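Local coordinates for protein hemolysin (Enterococcus faecalis, PDB 2R2Z) that may bind flavin adenine dinucleotide, binds zinc ions, and is represented here by the transporter-associated domain of a larger CBS-domain membrane protein, at residues 28-32 / 33-37. Sequence-based numbering, arbitrary orientation. Where two conformers were deposited one is given.
Sequences EFNEV and FETDL
At the Schellman-like C-cap of helix 26-33, where Glu34 at C' takes a left-handed conformation (phi 62°), the Asn30 amide binds Thr35 and Leu37 in addition to the backbone bonds. Phe33 N still bonds Phe29 O at 2.9 Å, while Asn30 O receives only weak bonds from the N atoms of Glu34 and Thr35, the latter the 6-to-1 bond of the motif. Past this turn the Asn30 side chain takes over. Its OD1 accepts two bonds, from Thr35 OG1 at 2.7 Å, in the carbonyl plane, and from Leu37 N at 3.0 Å, tilted from that plane; its ND2 gives an almost straight bond to Leu37 O at 2.8 Å. Gripped through both ends, the amide cannot readily flip. Thr35 OG1 reaches OD1 from between its own backbone N and carbonyl carbon (chi1 53°). On the apolar side Phe33 CD2 lies over a face of the Phe29 ring, the two planes inclined at 47°, and Val32 CG1 sits above the centre of the Phe33 ring in a CH-pi contact. Leu37 CD1 packs against Phe29 CE2. Phe33 also meets Tyr10, Tyr18 and Phe89 of the antiparallel sheet, and Phe29 and Leu37 both touch Met45 of helix 45-53 as well as the sheet, at Val87 and Ile70 respectively.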
loop_
_atom_site.group_PDB
_atom_site.type_symbol
_atom_site.label_atom_id
_atom_site.label_comp_id
_atom_site.label_asym_id
_atom_site.label_seq_id
_atom_site.Cartn_x
_atom_site.Cartn_y
_atom_site.Cartn_z
ATOM N N GLU A 28 10.644 -4.212 3.094
ATOM C CA GLU A 28 11.218 -3.616 1.877
ATOM C C GLU A 28 10.702 -2.186 1.681
ATOM O O GLU A 28 11.469 -1.274 1.385
ATOM C CB GLU A 28 10.855 -4.465 0.639
ATOM C CG GLU A 28 11.618 -5.800 0.509
ATOM C CD GLU A 28 11.089 -6.746 -0.593
ATOM O OE1 GLU A 28 9.886 -6.707 -0.995
ATOM O OE2 GLU A 28 11.912 -7.588 -1.039
ATOM N N PHE A 29 9.396 -2.010 1.850
ATOM C CA PHE A 29 8.782 -0.694 1.753
ATOM C C PHE A 29 9.441 0.280 2.741
ATOM O O PHE A 29 9.810 1.391 2.375
ATOM C CB PHE A 29 7.272 -0.823 2.024
ATOM C CG PHE A 29 6.512 0.472 1.940
ATOM C CD1 PHE A 29 5.867 0.844 0.762
ATOM C CD2 PHE A 29 6.418 1.304 3.047
ATOM C CE1 PHE A 29 5.156 2.037 0.690
ATOM C CE2 PHE A 29 5.720 2.491 2.984
ATOM C CZ PHE A 29 5.085 2.864 1.802
ATOM N N ASN A 30 9.606 -0.140 3.998
ATOM C CA ASN A 30 10.226 0.738 4.982
ATOM C C ASN A 30 11.661 1.102 4.626
ATOM O O ASN A 30 12.082 2.236 4.814
ATOM C CB ASN A 30 10.229 0.104 6.371
ATOM C CG ASN A 30 8.869 0.087 7.030
ATOM O OD1 ASN A 30 7.970 0.874 6.718
ATOM N ND2 ASN A 30 8.725 -0.800 7.999
ATOM N N GLU A 31 12.408 0.143 4.095
ATOM C CA GLU A 31 13.788 0.405 3.685
ATOM C C GLU A 31 13.839 1.424 2.536
ATOM O O GLU A 31 14.622 2.376 2.556
ATOM C CB GLU A 31 14.478 -0.901 3.275
ATOM C CG GLU A 31 15.963 -0.746 2.949
ATOM C CD GLU A 31 16.700 -2.071 2.847
ATOM O OE1 GLU A 31 16.768 -2.801 3.859
ATOM O OE2 GLU A 31 17.234 -2.380 1.759
ATOM N N VAL A 32 13.006 1.220 1.527
ATOM C CA VAL A 32 12.992 2.106 0.359
ATOM C C VAL A 32 12.525 3.509 0.704
ATOM O O VAL A 32 13.143 4.491 0.278
ATOM C CB VAL A 32 12.131 1.502 -0.768
ATOM C CG1 VAL A 32 11.874 2.509 -1.870
ATOM C CG2 VAL A 32 12.808 0.260 -1.338
ATOM N N PHE A 33 11.453 3.600 1.483
ATOM C CA PHE A 33 10.770 4.872 1.725
ATOM C C PHE A 33 11.062 5.541 3.057
ATOM O O PHE A 33 10.545 6.635 3.314
ATOM C CB PHE A 33 9.259 4.693 1.538
ATOM C CG PHE A 33 8.875 4.363 0.126
ATOM C CD1 PHE A 33 8.994 5.314 -0.884
ATOM C CD2 PHE A 33 8.426 3.101 -0.199
ATOM C CE1 PHE A 33 8.655 5.011 -2.190
ATOM C CE2 PHE A 33 8.069 2.790 -1.507
ATOM C CZ PHE A 33 8.192 3.748 -2.508
ATOM N N GLU A 34 11.898 4.912 3.889
ATOM C CA GLU A 34 12.253 5.487 5.191
ATOM C C GLU A 34 11.040 5.646 6.104
ATOM O O GLU A 34 10.878 6.680 6.769
ATOM C CB GLU A 34 12.970 6.837 5.017
ATOM C CG GLU A 34 14.466 6.711 4.903
ATOM C CD GLU A 34 15.096 6.299 6.226
ATOM O OE1 GLU A 34 15.371 5.096 6.413
ATOM O OE2 GLU A 34 15.313 7.175 7.084
ATOM N N THR A 35 10.195 4.637 6.129
ATOM C CA THR A 35 8.971 4.672 6.908
ATOM C C THR A 35 9.043 3.661 8.047
ATOM O O THR A 35 10.006 2.882 8.152
ATOM C CB THR A 35 7.748 4.398 5.999
ATOM O OG1 THR A 35 7.964 3.182 5.276
ATOM C CG2 THR A 35 7.540 5.544 5.000
ATOM N N ASP A 36 7.992 3.665 8.861
ATOM C CA ASP A 36 7.949 2.919 10.119
ATOM C C ASP A 36 6.695 2.062 10.234
ATOM O O ASP A 36 6.140 1.901 11.329
ATOM C CB ASP A 36 8.036 3.881 11.306
ATOM C CG ASP A 36 9.374 4.561 11.393
ATOM O OD1 ASP A 36 10.400 3.868 11.556
ATOM O OD2 ASP A 36 9.388 5.800 11.315
ATOM N N LEU A 37 6.254 1.490 9.120
ATOM C CA LEU A 37 5.107 0.595 9.173
ATOM C C LEU A 37 5.458 -0.713 9.846
ATOM O O LEU A 37 6.537 -1.267 9.612
ATOM C CB LEU A 37 4.589 0.315 7.756
ATOM C CG LEU A 37 4.257 1.524 6.887
ATOM C CD1 LEU A 37 3.621 1.059 5.565
ATOM C CD2 LEU A 37 3.333 2.508 7.611
HETATM O O HOH W 1 12.749 3.053 7.981
HETATM O O HOH W 2 15.984 3.229 4.692
#